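Local coordinates for protein fructose-bisphosphate aldolase (Slackia heliotrinireducens, PDB 4MOZ) that is an aldolase of the DeoC/LacD family, built on a TIM barrel, at residues H67-C77 with H274-T285; D43-G51 with M103-K111. One frame throughout, in Å; residues are numbered along the deposited sequence.

Contact 1: residues H67-C77 with H274-T285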
# COMPACT_ATOMS: atom_id res chain seq x y z
N HIS C 67 -26.04 22.07 -17.53
CA HIS C 67 -26.59 21.50 -18.76
C HIS C 67 -26.87 20.02 -18.63
O HIS C 67 -27.95 19.55 -19.01
CB HIS C 67 -25.60 21.76 -19.89
CG HIS C 67 -26.09 21.38 -21.27
ND1 HIS C 67 -27.19 21.93 -21.82
CD2 HIS C 67 -25.57 20.50 -22.22
CE1 HIS C 67 -27.37 21.42 -23.06
NE2 HIS C 67 -26.37 20.55 -23.29
N LEU C 68 -25.91 19.28 -18.07
CA LEU C 68 -26.05 17.83 -17.91
C LEU C 68 -27.23 17.46 -17.02
O LEU C 68 -27.97 16.52 -17.32
CB LEU C 68 -24.75 17.21 -17.36
CG LEU C 68 -23.45 17.54 -18.10
CD1 LEU C 68 -22.24 17.05 -17.32
CD2 LEU C 68 -23.44 16.97 -19.51
N PHE C 69 -27.41 18.20 -15.94
CA PHE C 69 -28.48 17.92 -14.99
C PHE C 69 -29.85 18.34 -15.52
O PHE C 69 -30.86 17.71 -15.22
CB PHE C 69 -28.18 18.56 -13.64
CG PHE C 69 -27.06 17.89 -12.89
CD1 PHE C 69 -25.73 18.24 -13.14
CD2 PHE C 69 -27.32 16.89 -11.95
CE1 PHE C 69 -24.69 17.61 -12.46
CE2 PHE C 69 -26.29 16.27 -11.27
CZ PHE C 69 -24.97 16.63 -11.52
N LYS C 70 -29.87 19.40 -16.33
CA LYS C 70 -31.10 19.85 -16.99
C LYS C 70 -31.57 18.79 -17.99
O LYS C 70 -32.77 18.52 -18.08
CB LYS C 70 -30.88 21.19 -17.71
CG LYS C 70 -30.71 22.39 -16.79
CD LYS C 70 -30.56 23.65 -17.63
CE LYS C 70 -30.11 24.85 -16.81
NZ LYS C 70 -31.23 25.46 -16.04
N ILE C 71 -30.63 18.22 -18.74
CA ILE C 71 -30.92 17.15 -19.69
C ILE C 71 -31.48 15.92 -18.98
O ILE C 71 -32.51 15.38 -19.39
CB ILE C 71 -29.67 16.75 -20.51
CG1 ILE C 71 -29.23 17.91 -21.41
CG2 ILE C 71 -29.96 15.53 -21.37
CD1 ILE C 71 -27.83 17.77 -21.97
N ALA C 72 -30.81 15.49 -17.92
CA ALA C 72 -31.25 14.33 -17.14
C ALA C 72 -32.65 14.53 -16.56
O ALA C 72 -33.42 13.58 -16.45
CB ALA C 72 -30.25 14.04 -16.03
N ASP C 73 -32.96 15.77 -16.21
CA ASP C 73 -34.23 16.11 -15.55
C ASP C 73 -35.38 16.29 -16.55
O ASP C 73 -36.50 15.85 -16.29
CB ASP C 73 -34.05 17.37 -14.70
CG ASP C 73 -35.31 17.78 -13.98
OD1 ASP C 73 -35.87 16.98 -13.20
OD2 ASP C 73 -35.74 18.94 -14.19
N GLN C 74 -35.10 16.93 -17.68
CA GLN C 74 -36.13 17.25 -18.67
C GLN C 74 -36.29 16.16 -19.73
O GLN C 74 -37.36 16.01 -20.31
CB GLN C 74 -35.86 18.60 -19.33
CG GLN C 74 -36.11 19.78 -18.42
CD GLN C 74 -35.45 21.05 -18.91
OE1 GLN C 74 -34.70 21.69 -18.18
NE2 GLN C 74 -35.71 21.41 -20.16
N GLY C 75 -35.22 15.42 -19.98
CA GLY C 75 -35.28 14.30 -20.90
C GLY C 75 -35.75 13.04 -20.20
O GLY C 75 -36.19 13.08 -19.05
N VAL C 76 -35.68 11.92 -20.90
CA VAL C 76 -36.02 10.63 -20.31
C VAL C 76 -34.77 9.77 -20.36
O VAL C 76 -34.23 9.49 -21.44
CB VAL C 76 -37.21 9.94 -21.03
CG1 VAL C 76 -37.50 8.58 -20.40
CG2 VAL C 76 -38.46 10.81 -20.97
N CYS C 77 -34.29 9.37 -19.18
CA CYS C 77 -33.10 8.54 -19.04
C CYS C 77 -33.35 7.49 -17.96
O CYS C 77 -34.24 7.66 -17.13
CB CYS C 77 -31.89 9.39 -18.63
SG CYS C 77 -31.60 10.89 -19.61
N HIS C 274 -25.11 15.46 -24.89
CA HIS C 274 -24.84 16.74 -24.24
C HIS C 274 -24.19 17.81 -25.08
O HIS C 274 -24.28 18.98 -24.74
CB HIS C 274 -24.14 16.58 -22.89
CG HIS C 274 -22.75 15.97 -22.97
ND1 HIS C 274 -21.71 16.61 -23.54
CD2 HIS C 274 -22.25 14.77 -22.48
CE1 HIS C 274 -20.61 15.85 -23.45
NE2 HIS C 274 -20.94 14.72 -22.80
N GLN C 275 -23.57 17.44 -26.20
CA GLN C 275 -23.00 18.44 -27.13
C GLN C 275 -24.06 19.23 -27.92
O GLN C 275 -23.75 20.23 -28.57
CB GLN C 275 -22.00 17.80 -28.09
CG GLN C 275 -20.72 17.36 -27.39
CD GLN C 275 -19.72 16.69 -28.31
OE1 GLN C 275 -20.02 16.39 -29.47
NE2 GLN C 275 -18.52 16.45 -27.80
N ARG C 276 -25.32 18.79 -27.84
CA ARG C 276 -26.43 19.46 -28.50
C ARG C 276 -27.06 20.49 -27.57
O ARG C 276 -26.85 20.45 -26.35
CB ARG C 276 -27.49 18.43 -28.93
CG ARG C 276 -26.99 17.43 -29.96
CD ARG C 276 -27.96 16.27 -30.11
NE ARG C 276 -27.34 15.15 -30.80
CZ ARG C 276 -27.38 14.94 -32.12
NH1 ARG C 276 -26.77 13.88 -32.63
NH2 ARG C 276 -28.02 15.78 -32.92
N SER C 277 -27.84 21.40 -28.14
CA SER C 277 -28.61 22.37 -27.36
C SER C 277 -29.59 21.63 -26.46
O SER C 277 -29.98 20.50 -26.76
CB SER C 277 -29.37 23.32 -28.28
OG SER C 277 -30.39 22.63 -29.00
N LEU C 278 -30.00 22.27 -25.37
CA LEU C 278 -30.88 21.64 -24.38
C LEU C 278 -32.10 20.97 -25.01
O LEU C 278 -32.38 19.80 -24.74
CB LEU C 278 -31.28 22.65 -23.28
CG LEU C 278 -32.18 22.17 -22.13
CD1 LEU C 278 -31.59 20.99 -21.38
CD2 LEU C 278 -32.49 23.32 -21.17
N ASP C 279 -32.82 21.70 -25.87
CA ASP C 279 -34.03 21.16 -26.51
C ASP C 279 -33.75 19.90 -27.33
O ASP C 279 -34.44 18.89 -27.17
CB ASP C 279 -34.72 22.23 -27.37
CG ASP C 279 -35.38 23.33 -26.53
OD1 ASP C 279 -35.70 23.09 -25.34
OD2 ASP C 279 -35.58 24.44 -27.07
N GLU C 280 -32.74 19.96 -28.20
CA GLU C 280 -32.38 18.84 -29.07
C GLU C 280 -31.84 17.65 -28.27
O GLU C 280 -32.16 16.50 -28.58
CB GLU C 280 -31.35 19.29 -30.11
CG GLU C 280 -31.07 18.26 -31.20
CD GLU C 280 -30.12 18.77 -32.26
OE1 GLU C 280 -30.30 19.91 -32.74
OE2 GLU C 280 -29.19 18.03 -32.64
N ALA C 281 -31.04 17.95 -27.25
CA ALA C 281 -30.48 16.94 -26.35
C ALA C 281 -31.59 16.16 -25.67
O ALA C 281 -31.58 14.93 -25.67
CB ALA C 281 -29.58 17.61 -25.32
N VAL C 282 -32.54 16.90 -25.09
CA VAL C 282 -33.73 16.31 -24.46
C VAL C 282 -34.47 15.40 -25.45
O VAL C 282 -34.82 14.27 -25.12
CB VAL C 282 -34.65 17.42 -23.89
CG1 VAL C 282 -36.04 16.89 -23.59
CG2 VAL C 282 -34.04 18.01 -22.63
N ARG C 283 -34.68 15.89 -26.67
CA ARG C 283 -35.36 15.10 -27.71
C ARG C 283 -34.61 13.82 -28.08
O ARG C 283 -35.23 12.80 -28.37
CB ARG C 283 -35.63 15.94 -28.97
CG ARG C 283 -36.70 17.00 -28.79
CD ARG C 283 -37.25 17.50 -30.12
NE ARG C 283 -36.20 17.91 -31.05
CZ ARG C 283 -35.70 19.14 -31.13
NH1 ARG C 283 -36.14 20.10 -30.34
NH2 ARG C 283 -34.75 19.40 -32.02
N LEU C 284 -33.27 13.87 -28.06
CA LEU C 284 -32.48 12.68 -28.36
C LEU C 284 -32.58 11.63 -27.25
O LEU C 284 -32.67 10.44 -27.54
CB LEU C 284 -31.01 13.02 -28.68
CG LEU C 284 -30.10 11.84 -29.04
CD1 LEU C 284 -30.61 11.06 -30.25
CD2 LEU C 284 -28.67 12.31 -29.28
N THR C 285 -32.57 12.07 -25.99
CA THR C 285 -32.73 11.13 -24.87
C THR C 285 -34.08 10.42 -25.01
O THR C 285 -34.19 9.22 -24.75
CB THR C 285 -32.65 11.80 -23.48
OG1 THR C 285 -33.76 12.69 -23.29
CG2 THR C 285 -31.35 12.57 -23.30
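Ile71 pushes its side chain between the two helices as a knob, filling the hole made by His274, Leu278, Ala281 and Thr285. Ile71 CD1 lies 3.8 Å from Ala281 CB, while the CG2 branch meets Thr285 CG2. Leu278 answers from the other helix, seated among His67, Lys70, Ile71 and Gln74; it slides past Ile71 in the opposite direction, and with its CG anti to the backbone N (chi1 -179°) Leu278 CD1 comes 3.7 Å from Lys70 CB. Leu278 CD2 lies against the amide end of Gln74. The axes of the segments 67-74 and 278-285 approach to 9.1 Å and cross at -45°. Both helices belong to the outer layer of the TIM barrel: helix 66-74 leads into strand 79-82, helix 278-294 follows strand 266-269, and strand 37-41 runs beneath, its Phe40 touching Ile71. At one end the His67 ring turns its edge to the loop before helix 278-294, and His67 NE2 makes a weak bond to Arg276 O (3.1 Å, N-H...O angle 132°), while Ile71 CD1 rests on one face of the same ring. Leu68 CD2 packs 3.5 Å from His274 CB, the two side chains lying side by side; the His274 ring itself is held by Asp62 through ND1. At the far end, where helix 66-74 stops, Gly75 CA approaches Thr285 OG1 to 3.3 Å. Thr285 OG1 accepts from Val76 N (3.2 Å) and donates to Val282 O (2.6 Å), one turn back in its own helix.

Contact 2: residues D43-G51 with M103-K111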
# COMPACT_ATOMS: atom_id res chain seq x y z
N ASP C 43 -19.56 11.56 -17.28
CA ASP C 43 -18.29 11.42 -16.57
C ASP C 43 -17.09 11.93 -17.37
O ASP C 43 -15.96 11.90 -16.88
CB ASP C 43 -18.08 9.95 -16.19
CG ASP C 43 -17.93 9.05 -17.42
OD1 ASP C 43 -18.75 9.16 -18.36
OD2 ASP C 43 -16.99 8.22 -17.43
N GLN C 44 -17.34 12.42 -18.58
CA GLN C 44 -16.26 12.79 -19.50
C GLN C 44 -15.52 14.12 -19.21
O GLN C 44 -14.53 14.42 -19.88
CB GLN C 44 -16.76 12.74 -20.95
CG GLN C 44 -17.12 11.34 -21.43
CD GLN C 44 -17.87 11.32 -22.76
OE1 GLN C 44 -18.87 12.01 -22.93
NE2 GLN C 44 -17.38 10.51 -23.70
N LYS C 45 -15.98 14.89 -18.22
CA LYS C 45 -15.25 16.10 -17.81
C LYS C 45 -13.86 15.77 -17.26
O LYS C 45 -12.95 16.59 -17.37
CB LYS C 45 -16.03 16.91 -16.78
CG LYS C 45 -17.17 17.74 -17.35
CD LYS C 45 -17.98 18.41 -16.25
CE LYS C 45 -17.33 19.71 -15.78
NZ LYS C 45 -17.29 20.73 -16.87
N VAL C 46 -13.72 14.60 -16.64
CA VAL C 46 -12.39 14.13 -16.24
C VAL C 46 -11.75 13.38 -17.40
O VAL C 46 -10.63 13.71 -17.80
CB VAL C 46 -12.42 13.23 -14.97
CG1 VAL C 46 -11.00 12.90 -14.54
CG2 VAL C 46 -13.15 13.92 -13.83
N GLU C 47 -12.47 12.40 -17.96
CA GLU C 47 -11.93 11.52 -19.01
C GLU C 47 -11.29 12.26 -20.19
O GLU C 47 -10.17 11.92 -20.59
CB GLU C 47 -13.01 10.55 -19.51
CG GLU C 47 -13.54 9.59 -18.46
CD GLU C 47 -12.47 8.66 -17.90
OE1 GLU C 47 -11.64 8.15 -18.69
OE2 GLU C 47 -12.47 8.44 -16.67
N HIS C 48 -11.98 13.24 -20.74
CA HIS C 48 -11.47 13.98 -21.90
C HIS C 48 -11.27 15.43 -21.59
O HIS C 48 -11.13 16.25 -22.50
CB HIS C 48 -12.40 13.80 -23.10
CG HIS C 48 -12.60 12.36 -23.50
ND1 HIS C 48 -13.82 11.83 -23.69
CD2 HIS C 48 -11.69 11.33 -23.72
CE1 HIS C 48 -13.70 10.53 -24.02
NE2 HIS C 48 -12.40 10.22 -24.04
N LEU C 49 -11.25 15.75 -20.30
CA LEU C 49 -11.13 17.13 -19.83
C LEU C 49 -12.26 18.00 -20.37
O LEU C 49 -13.43 17.63 -20.24
CB LEU C 49 -9.74 17.71 -20.13
CG LEU C 49 -8.58 17.08 -19.34
CD1 LEU C 49 -7.25 17.71 -19.73
CD2 LEU C 49 -8.79 17.18 -17.84
N ASN C 50 -11.94 19.14 -20.96
CA ASN C 50 -12.97 20.02 -21.51
C ASN C 50 -13.20 19.79 -23.01
O ASN C 50 -13.95 20.52 -23.65
CB ASN C 50 -12.65 21.49 -21.22
CG ASN C 50 -13.89 22.35 -21.08
OD1 ASN C 50 -14.90 21.92 -20.52
ND2 ASN C 50 -13.83 23.58 -21.60
N GLY C 51 -12.55 18.76 -23.55
CA GLY C 51 -12.64 18.42 -24.97
C GLY C 51 -14.03 18.10 -25.49
O GLY C 51 -14.36 18.41 -26.64
N MSE C 103 -17.20 5.61 -9.85
CA MSE C 103 -16.24 5.49 -8.76
C MSE C 103 -14.80 5.83 -9.13
O MSE C 103 -14.04 6.31 -8.28
CB MSE C 103 -16.28 4.08 -8.17
CG MSE C 103 -17.61 3.71 -7.57
SE MSE C 103 -18.12 4.87 -6.09
CE MSE C 103 -16.78 4.32 -4.78
N ASN C 104 -14.41 5.56 -10.37
CA ASN C 104 -13.06 5.90 -10.82
C ASN C 104 -13.06 6.84 -12.02
O ASN C 104 -14.06 6.94 -12.73
CB ASN C 104 -12.21 4.64 -11.06
CG ASN C 104 -12.70 3.78 -12.22
OD1 ASN C 104 -13.84 3.88 -12.67
ND2 ASN C 104 -11.81 2.92 -12.70
N SER C 105 -11.95 7.54 -12.22
CA SER C 105 -11.76 8.42 -13.37
C SER C 105 -10.28 8.71 -13.57
O SER C 105 -9.50 8.65 -12.62
CB SER C 105 -12.51 9.75 -13.18
OG SER C 105 -13.91 9.57 -13.34
N LYS C 106 -9.91 9.03 -14.81
CA LYS C 106 -8.56 9.49 -15.14
C LYS C 106 -8.67 10.52 -16.26
O LYS C 106 -9.72 10.63 -16.89
CB LYS C 106 -7.67 8.31 -15.57
CG LYS C 106 -8.06 7.67 -16.89
CD LYS C 106 -6.90 6.87 -17.47
CE LYS C 106 -7.18 6.43 -18.90
NZ LYS C 106 -7.01 7.54 -19.87
N THR C 107 -7.60 11.28 -16.49
CA THR C 107 -7.56 12.18 -17.65
C THR C 107 -6.95 11.46 -18.85
O THR C 107 -6.37 10.38 -18.70
CB THR C 107 -6.78 13.49 -17.36
OG1 THR C 107 -5.37 13.24 -17.38
CG2 THR C 107 -7.20 14.10 -16.02
N ASN C 108 -7.09 12.06 -20.03
CA ASN C 108 -6.52 11.52 -21.26
C ASN C 108 -5.19 12.18 -21.64
O ASN C 108 -4.77 12.11 -22.80
CB ASN C 108 -7.52 11.62 -22.42
CG ASN C 108 -7.90 13.06 -22.75
OD1 ASN C 108 -7.75 13.97 -21.93
ND2 ASN C 108 -8.40 13.27 -23.96
N LEU C 109 -4.54 12.81 -20.67
CA LEU C 109 -3.27 13.51 -20.93
C LEU C 109 -2.11 12.55 -21.18
O LEU C 109 -1.28 12.80 -22.05
CB LEU C 109 -2.94 14.48 -19.79
CG LEU C 109 -3.81 15.74 -19.69
CD1 LEU C 109 -3.71 16.37 -18.32
CD2 LEU C 109 -3.46 16.75 -20.78
N VAL C 110 -2.07 11.46 -20.42
CA VAL C 110 -1.04 10.45 -20.62
C VAL C 110 -1.58 9.46 -21.64
O VAL C 110 -2.56 8.77 -21.38
CB VAL C 110 -0.67 9.73 -19.30
CG1 VAL C 110 0.35 8.62 -19.55
CG2 VAL C 110 -0.14 10.72 -18.27
N LYS C 111 -0.95 9.42 -22.81
CA LYS C 111 -1.36 8.49 -23.86
C LYS C 111 -0.77 7.10 -23.62
O LYS C 111 0.26 6.97 -22.96
CB LYS C 111 -0.95 9.00 -25.25
CG LYS C 111 -1.35 10.44 -25.55
CD LYS C 111 -2.85 10.65 -25.50
CE LYS C 111 -3.20 12.11 -25.78
NZ LYS C 111 -4.67 12.36 -25.67
O HOH W 1 -9.45 9.26 -20.11
O HOH W 2 -9.39 16.03 -24.64
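Glu47 OE2 accepts the backbone N-H of Lys106 at 3.2 Å in a fairly straight bond (161°), the donor standing above the carboxylate plane. The contact joins two loops of the TIM barrel on the side where strands 37-41 and 99-102 end: the short helix 44-47 with the turn after it, and the extended chain 103-111. The Glu47 chain bends at chi2 (-62°), which folds the carboxylate back to the neighbouring loop although CB points away from it. Its other oxygen, OE1, takes a hydrogen from a water that also donates to Glu47 O and accepts from Lys106 NZ. This water links two groups of probably opposite charge whose ends, Glu47 OE1 and Lys106 NZ, stand 4.8 Å apart. Lys106 NZ turns back as well to Thr107 O. Backbone edges meet closely beside these bonds: Glu47 CA points its hydrogen at Lys106 O (3.2 Å), and Thr107 CA does the same toward Val46 O (3.4 Å). Val46 CG1 lies against Ser105 CB, whose hydroxyl is engaged by Gln83 and Asn104 O. Farther along, Leu49 spreads its two methyls over the chain, CD2 to Thr107 CG2 and Leu49 CD1 to Leu109 CG at 4.0 Å, while Thr107 OG1 is bonded to Glu152 of the second subunit. Val46 packs on Cys203 of that subunit, so this contact forms part of the interface between them. The type II' turn His48-Gly51 is tied in by a second water, which donates to His48 O and accepts from Asn108 ND2. His48 ND1 is hydrogen-bonded to Asp52. The Asn108 amide is tilted 65° to the His48 ring, with Asn108 ND2 at the ring edge, 3.8 Å from His48 CD2.

In the fold
The two contacts lie about 21 Å apart, centre to centre, each about 16 Å from the centre of the chain. Along the sequence their segments alternate: 43-51, 67-77, 103-111, then 274-285. Contact 1 joins helices of the outer layer, from early and late in the chain; contact 2 joins loops that follow the first and third strands of the closed eight-stranded barrel. Helix 44-47 is followed in the chain by helix 66-74, and the contacts touch through Gln44 and His274, linked by a weak hydrogen bond. Contact 1, touched by no other chain, packs the helices that follow the first and last strands, where the barrel closes; contact 2 lies at the strand ends, at the interface with the second subunit.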